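Local coordinates for trehalose synthase regulatory protein (Candida albicans, PDB 5HUS), which probably serves as a regulatory subunit in trehalose synthesis and carries a C-terminal domain related to the trehalose-phosphatases of the HAD clan, at residues 58-61 with 62-65; 194-197 with 198-202; 219-222 with 223-227. One frame throughout, in Å; residues are numbered along the deposited sequence.

Interaction 1: residues 58-61 with 62-65; sequences RLLS and DLVE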
loop_
_atom_site.group_PDB
_atom_site.type_symbol
_atom_site.label_atom_id
_atom_site.label_comp_id
_atom_site.label_asym_id
_atom_site.label_seq_id
_atom_site.Cartn_x
_atom_site.Cartn_y
_atom_site.Cartn_z
ATOM N N ARG A 58 -16.355 -5.882 9.884
ATOM C CA ARG A 58 -17.696 -5.537 10.354
ATOM C C ARG A 58 -18.215 -4.287 9.660
ATOM O O ARG A 58 -19.330 -4.276 9.133
ATOM C CB ARG A 58 -17.698 -5.334 11.872
ATOM C CG ARG A 58 -19.018 -4.819 12.436
ATOM C CD ARG A 58 -19.017 -4.779 13.967
ATOM N NE ARG A 58 -18.080 -3.799 14.513
ATOM C CZ ARG A 58 -16.892 -4.104 15.028
ATOM N NH1 ARG A 58 -16.489 -5.367 15.079
ATOM N NH2 ARG A 58 -16.107 -3.145 15.502
ATOM N N LEU A 59 -17.397 -3.243 9.640
ATOM C CA LEU A 59 -17.819 -1.965 9.076
ATOM C C LEU A 59 -17.969 -2.006 7.557
ATOM O O LEU A 59 -18.552 -1.097 6.972
ATOM C CB LEU A 59 -16.842 -0.859 9.475
ATOM C CG LEU A 59 -16.953 -0.383 10.926
ATOM C CD1 LEU A 59 -15.925 0.698 11.208
ATOM C CD2 LEU A 59 -18.361 0.119 11.227
ATOM N N LEU A 60 -17.459 -3.063 6.926
ATOM C CA LEU A 60 -17.601 -3.242 5.481
ATOM C C LEU A 60 -18.339 -4.532 5.132
ATOM O O LEU A 60 -18.145 -5.079 4.048
ATOM C CB LEU A 60 -16.228 -3.251 4.799
ATOM C CG LEU A 60 -15.371 -1.989 4.866
ATOM C CD1 LEU A 60 -14.009 -2.234 4.219
ATOM C CD2 LEU A 60 -16.078 -0.831 4.191
ATOM N N SER A 61 -19.183 -5.020 6.038
ATOM C CA SER A 61 -19.809 -6.329 5.848
ATOM C C SER A 61 -20.733 -6.364 4.630
ATOM O O SER A 61 -20.776 -7.359 3.906
ATOM C CB SER A 61 -20.581 -6.747 7.104
ATOM O OG SER A 61 -21.464 -5.728 7.535
ATOM N N ASP A 62 -21.459 -5.278 4.397
ATOM C CA ASP A 62 -22.335 -5.196 3.238
ATOM C C ASP A 62 -21.520 -5.077 1.953
ATOM O O ASP A 62 -21.818 -5.731 0.954
ATOM C CB ASP A 62 -23.296 -4.014 3.376
ATOM C CG ASP A 62 -24.188 -4.133 4.601
ATOM O OD1 ASP A 62 -24.481 -5.274 5.011
ATOM O OD2 ASP A 62 -24.590 -3.087 5.157
ATOM N N LEU A 63 -20.482 -4.250 1.993
ATOM C CA LEU A 63 -19.635 -4.021 0.825
ATOM C C LEU A 63 -18.973 -5.299 0.321
ATOM O O LEU A 63 -18.943 -5.554 -0.881
ATOM C CB LEU A 63 -18.558 -2.984 1.142
ATOM C CG LEU A 63 -17.533 -2.760 0.029
ATOM C CD1 LEU A 63 -18.228 -2.258 -1.233
ATOM C CD2 LEU A 63 -16.447 -1.797 0.482
ATOM N N VAL A 64 -18.448 -6.103 1.238
ATOM C CA VAL A 64 -17.703 -7.290 0.841
ATOM C C VAL A 64 -18.622 -8.417 0.379
ATOM O O VAL A 64 -18.241 -9.231 -0.462
ATOM C CB VAL A 64 -16.808 -7.804 1.983
ATOM C CG1 VAL A 64 -15.746 -6.769 2.323
ATOM C CG2 VAL A 64 -17.641 -8.146 3.212
ATOM N N GLU A 65 -19.837 -8.456 0.913
ATOM C CA GLU A 65 -20.769 -9.525 0.580
ATOM C C GLU A 65 -21.351 -9.354 -0.823
ATOM O O GLU A 65 -22.007 -10.257 -1.339
ATOM C CB GLU A 65 -21.888 -9.605 1.628
ATOM C CG GLU A 65 -21.651 -10.697 2.668
ATOM C CD GLU A 65 -22.063 -10.293 4.074
ATOM O OE1 GLU A 65 -23.121 -9.646 4.234
ATOM O OE2 GLU A 65 -21.322 -10.624 5.025
#

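Interaction 2: residues 194-197 with 198-202; sequences IVQK and DQISL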
loop_
_atom_site.group_PDB
_atom_site.type_symbol
_atom_site.label_atom_id
_atom_site.label_comp_id
_atom_site.label_asym_id
_atom_site.label_seq_id
_atom_site.Cartn_x
_atom_site.Cartn_y
_atom_site.Cartn_z
ATOM N N ILE A 194 12.340 4.190 5.335
ATOM C CA ILE A 194 11.910 2.907 4.792
ATOM C C ILE A 194 12.638 2.600 3.489
ATOM O O ILE A 194 12.752 3.452 2.605
ATOM C CB ILE A 194 10.384 2.844 4.560
ATOM C CG1 ILE A 194 10.001 1.476 3.987
ATOM C CG2 ILE A 194 9.907 3.974 3.657
ATOM C CD1 ILE A 194 8.552 1.357 3.610
ATOM N N VAL A 195 13.151 1.376 3.402
ATOM C CA VAL A 195 13.864 0.909 2.215
ATOM C C VAL A 195 12.976 -0.094 1.477
ATOM O O VAL A 195 12.567 -1.109 2.062
ATOM C CB VAL A 195 15.228 0.263 2.590
ATOM C CG1 VAL A 195 16.032 -0.076 1.328
ATOM C CG2 VAL A 195 16.015 1.185 3.505
ATOM N N GLN A 196 12.639 0.205 0.223
ATOM C CA GLN A 196 11.802 -0.706 -0.554
ATOM C C GLN A 196 12.107 -0.663 -2.045
ATOM O O GLN A 196 12.771 0.261 -2.542
ATOM C CB GLN A 196 10.302 -0.408 -0.327
ATOM C CG GLN A 196 9.846 0.871 -0.950
ATOM C CD GLN A 196 8.330 1.039 -0.910
ATOM O OE1 GLN A 196 7.738 1.706 -1.755
ATOM N NE2 GLN A 196 7.704 0.444 0.082
ATOM N N LYS A 197 11.612 -1.685 -2.736
ATOM C CA LYS A 197 11.678 -1.761 -4.186
ATOM C C LYS A 197 10.872 -0.639 -4.829
ATOM O O LYS A 197 9.743 -0.355 -4.423
ATOM C CB LYS A 197 11.159 -3.115 -4.675
ATOM C CG LYS A 197 12.231 -4.066 -5.171
ATOM C CD LYS A 197 12.911 -3.519 -6.415
ATOM C CE LYS A 197 12.951 -4.538 -7.543
ATOM N NZ LYS A 197 14.125 -4.331 -8.434
ATOM N N ASP A 198 11.450 -0.012 -5.849
ATOM C CA ASP A 198 10.784 1.077 -6.562
ATOM C C ASP A 198 9.417 0.681 -7.108
ATOM O O ASP A 198 9.274 -0.365 -7.743
ATOM C CB ASP A 198 11.654 1.568 -7.727
ATOM C CG ASP A 198 12.897 2.282 -7.263
ATOM O OD1 ASP A 198 13.067 2.461 -6.035
ATOM O OD2 ASP A 198 13.699 2.680 -8.130
ATOM N N GLN A 199 8.425 1.538 -6.854
ATOM C CA GLN A 199 7.068 1.383 -7.369
ATOM C C GLN A 199 6.441 0.017 -7.072
ATOM O O GLN A 199 5.595 -0.455 -7.822
ATOM C CB GLN A 199 7.047 1.651 -8.883
ATOM C CG GLN A 199 7.305 3.112 -9.244
ATOM C CD GLN A 199 7.207 3.394 -10.738
ATOM O OE1 GLN A 199 7.492 2.533 -11.570
ATOM N NE2 GLN A 199 6.800 4.610 -11.080
ATOM N N ILE A 200 6.825 -0.612 -5.968
ATOM C CA ILE A 200 6.313 -1.954 -5.709
ATOM C C ILE A 200 4.804 -1.909 -5.391
ATOM O O ILE A 200 4.072 -2.834 -5.747
ATOM C CB ILE A 200 7.123 -2.669 -4.578
ATOM C CG1 ILE A 200 6.775 -4.160 -4.517
ATOM C CG2 ILE A 200 6.927 -1.992 -3.229
ATOM C CD1 ILE A 200 7.030 -4.902 -5.809
ATOM N N SER A 201 4.324 -0.823 -4.789
ATOM C CA SER A 201 2.886 -0.708 -4.510
ATOM C C SER A 201 2.106 -0.550 -5.811
ATOM O O SER A 201 1.015 -1.099 -5.968
ATOM C CB SER A 201 2.591 0.461 -3.560
ATOM O OG SER A 201 2.919 1.704 -4.153
ATOM N N LEU A 202 2.677 0.195 -6.753
ATOM C CA LEU A 202 2.049 0.370 -8.062
ATOM C C LEU A 202 1.973 -0.958 -8.797
ATOM O O LEU A 202 0.956 -1.283 -9.405
ATOM C CB LEU A 202 2.818 1.390 -8.909
ATOM C CG LEU A 202 2.571 2.887 -8.696
ATOM C CD1 LEU A 202 2.936 3.342 -7.304
ATOM C CD2 LEU A 202 3.352 3.684 -9.733
HETATM O O HOH W 1 11.825 2.474 -3.726
HETATM O O HOH W 2 5.789 1.450 -3.585
#

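Interaction 3: residues 219-222 with 223-227; sequences KYVV and THINE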
loop_
_atom_site.group_PDB
_atom_site.type_symbol
_atom_site.label_atom_id
_atom_site.label_comp_id
_atom_site.label_asym_id
_atom_site.label_seq_id
_atom_site.Cartn_x
_atom_site.Cartn_y
_atom_site.Cartn_z
ATOM N N LYS A 219 -1.846 -19.508 -10.901
ATOM C CA LYS A 219 -0.774 -20.233 -11.573
ATOM C C LYS A 219 -0.244 -19.443 -12.762
ATOM O O LYS A 219 0.960 -19.409 -13.000
ATOM C CB LYS A 219 -1.250 -21.617 -12.017
ATOM C CG LYS A 219 -1.481 -22.580 -10.858
ATOM C CD LYS A 219 -1.559 -24.023 -11.334
ATOM C CE LYS A 219 -1.729 -24.985 -10.166
ATOM N NZ LYS A 219 -0.617 -24.882 -9.174
ATOM N N TYR A 220 -1.140 -18.790 -13.494
ATOM C CA TYR A 220 -0.719 -17.964 -14.621
ATOM C C TYR A 220 0.126 -16.794 -14.134
ATOM O O TYR A 220 1.185 -16.509 -14.690
ATOM C CB TYR A 220 -1.929 -17.451 -15.408
ATOM C CG TYR A 220 -1.566 -16.472 -16.502
ATOM C CD1 TYR A 220 -1.267 -16.914 -17.784
ATOM C CD2 TYR A 220 -1.525 -15.104 -16.255
ATOM C CE1 TYR A 220 -0.932 -16.021 -18.787
ATOM C CE2 TYR A 220 -1.191 -14.207 -17.247
ATOM C CZ TYR A 220 -0.898 -14.668 -18.512
ATOM O OH TYR A 220 -0.565 -13.766 -19.496
ATOM N N VAL A 221 -0.351 -16.120 -13.092
ATOM C CA VAL A 221 0.356 -14.975 -12.536
ATOM C C VAL A 221 1.752 -15.369 -12.050
ATOM O O VAL A 221 2.738 -14.696 -12.357
ATOM C CB VAL A 221 -0.431 -14.342 -11.373
ATOM C CG1 VAL A 221 0.384 -13.237 -10.714
ATOM C CG2 VAL A 221 -1.756 -13.803 -11.874
ATOM N N VAL A 222 1.832 -16.463 -11.297
ATOM C CA VAL A 222 3.113 -16.925 -10.775
ATOM C C VAL A 222 4.060 -17.292 -11.919
ATOM O O VAL A 222 5.218 -16.874 -11.927
ATOM C CB VAL A 222 2.929 -18.123 -9.816
ATOM C CG1 VAL A 222 4.277 -18.693 -9.403
ATOM C CG2 VAL A 222 2.130 -17.693 -8.588
ATOM N N THR A 223 3.554 -18.032 -12.900
ATOM C CA THR A 223 4.350 -18.418 -14.062
ATOM C C THR A 223 4.842 -17.197 -14.837
ATOM O O THR A 223 5.969 -17.177 -15.336
ATOM C CB THR A 223 3.546 -19.332 -15.013
ATOM O OG1 THR A 223 3.196 -20.542 -14.333
ATOM C CG2 THR A 223 4.360 -19.677 -16.254
ATOM N N HIS A 224 4.001 -16.172 -14.924
ATOM C CA HIS A 224 4.353 -14.983 -15.693
ATOM C C HIS A 224 4.696 -13.789 -14.804
ATOM O O HIS A 224 4.456 -12.649 -15.180
ATOM C CB HIS A 224 3.210 -14.612 -16.645
ATOM C CG HIS A 224 2.906 -15.671 -17.661
ATOM N ND1 HIS A 224 2.128 -16.772 -17.377
ATOM C CD2 HIS A 224 3.290 -15.801 -18.953
ATOM C CE1 HIS A 224 2.041 -17.535 -18.454
ATOM N NE2 HIS A 224 2.739 -16.970 -19.422
ATOM N N ILE A 225 5.288 -14.046 -13.641
ATOM C CA ILE A 225 5.488 -12.974 -12.668
ATOM C C ILE A 225 6.456 -11.907 -13.192
ATOM O O ILE A 225 6.341 -10.742 -12.836
ATOM C CB ILE A 225 5.979 -13.524 -11.301
ATOM C CG1 ILE A 225 5.771 -12.484 -10.190
ATOM C CG2 ILE A 225 7.439 -13.994 -11.365
ATOM C CD1 ILE A 225 4.318 -12.238 -9.840
ATOM N N ASN A 226 7.378 -12.292 -14.073
ATOM C CA ASN A 226 8.309 -11.327 -14.652
ATOM C C ASN A 226 7.594 -10.161 -15.335
ATOM O O ASN A 226 8.039 -9.012 -15.253
ATOM C CB ASN A 226 9.248 -12.025 -15.643
ATOM C CG ASN A 226 9.569 -11.169 -16.853
ATOM O OD1 ASN A 226 10.420 -10.281 -16.793
ATOM N ND2 ASN A 226 8.891 -11.440 -17.965
ATOM N N GLU A 227 6.479 -10.455 -15.994
ATOM C CA GLU A 227 5.667 -9.422 -16.627
ATOM C C GLU A 227 5.103 -8.425 -15.610
ATOM O O GLU A 227 5.012 -7.233 -15.892
ATOM C CB GLU A 227 4.524 -10.057 -17.419
ATOM C CG GLU A 227 4.974 -10.851 -18.633
ATOM C CD GLU A 227 3.818 -11.529 -19.338
ATOM O OE1 GLU A 227 2.670 -11.045 -19.215
ATOM O OE2 GLU A 227 4.055 -12.554 -20.011
#

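Interaction 1: residues 58-61 with 62-65
L60 and L63 lie side by side and point the same way at a kink between two helices, 53-59 and 61-65. L60 is the N-cap residue of helix 61-65. The two helices lie against the central, mostly parallel sheet, consistent with a HAD-like core. From its CB, the L60 side chain leads into an apolar layer. Its CB passes V64 CG1 at 4.3 Å, a loose apolar contact. CG stands anti to the carbonyl carbon (chi1 -63°) and carries the two methyls beyond it. CD2 then meets L63 CD2 at 3.9 Å. The side chain continues the same apolar layer, with L25 of strand 20-26 and L301 and L304 of helix 297-304 around it. L63 touches I23 and V71, and L60 touches L25, so both leucines pack on the sheet.

The backbone of L60 opens the second helix. V64 N donates to L60 O at 3.0 Å, almost in line with the carbonyl. V64 CG2 also leans on L60 O, at 3.2 Å. One residue on, E65 N makes a weak bond to S61 O. N305 side-chain OD1 accepts from L63 N at the start of this helix, and more weakly from D62 N.

S61 ties the new helix back to the old one. Its OG takes the position between backbone N and carbonyl carbon (chi1 51°), which turns it toward the preceding turn. R58 O therefore receives two bonds from one residue: S61 N at 3.2 Å and S61 OG at 3.0 Å, with OG tilted 19° from the carbonyl plane.

Interaction 2: residues 194-197 with 198-202
I200 packs back against K197 where strand 192-197 turns into helix 200-213. The link is a type II beta turn from K197 to I200, a strand-to-helix connection leaving the four-stranded antiparallel sheet. The closely packed part is small. I200 CB lies 4.1 Å from K197 CB, and I200 CG2 is 3.5 Å from K197 O. The same I200 CG2 methyl sits 4.1 Å from Q196 OE1, where the two side chains pass at a slant. I200 N gives only a weak bond to K197 O, at 3.3 Å.

The looser part is polar and is bridged by water. One water donates to both Q196 O and D198 OD1, and joins the last part of the strand to the turn. D198 OD1 is also held by H185 ND1 of the neighbouring strand. K197 bends away from the turn, and its NZ bonds to N182 O.

The Q196 side chain reaches toward the start of the helix. Its chain is extended beyond CG (chi2 171°), which brings the amide up to the first helical turn, while NE2 bonds to N98 OD1. A second water sits between amide and helix: it donates to Q196 OE1 at 2.7 Å and accepts from S201 N at 3.0 Å.

Interaction 3: residues 219-222 with 223-227
Y220 O accepts two bonds from H224. H224 N reaches Y220 O at 2.8 Å and H224 ND1 reaches it at 2.9 Å, from opposite faces of the carbonyl plane. Y220 O lies within 2° of the imidazole plane, so the ND1 bond runs in the plane of the ring. The bond implies a proton on ND1. K219 O is gripped in the same double way by T223: OG1 at 2.8 Å and N at 2.9 Å, again from opposite faces.

These bonds close the last turn of helix 218-223. H224 is the first residue to leave helical angles, and the chain then enters a short, weakly bonded helical turn, about 225-229. I225 N bonds only weakly to V222 O across the break.

The two rings form an offset stack, with centroids 4.1 Å apart and planes at 26°. Y220 CG is anti to its own backbone nitrogen (chi1 174°), which places the phenol ring against one face of the imidazole. H224 ND1 stands over the rim of one phenol face.

Farther out, V221 and I225 join the two helices on their buried side. Both touch L207 of helix 200-213 and I111 of strand 111-112. Their own contact is light, V221 CG1 to I225 CD1 at 4.2 Å.

Overall arrangement
The three contacts are separate places where the chain changes direction, and all belong to the trehalose-phosphatase-like part of the chain. Interaction 1 lies on a face of the central sheet, against strands 20-26 and 69-74. Interaction 2 is the exit from the four-stranded antiparallel sheet. Its centre is about 29 Å from that of interaction 1 and only about 9 Å from the centre of the chain. Interaction 3 lies nearer to interaction 2, about 19 Å between centres and about 9 Å between nearest atoms. Helix 200-213 connects these two: it starts in interaction 2, and its L207 touches V221 and I225 in interaction 3. Interactions 1 and 3 are about 31 Å apart between centres.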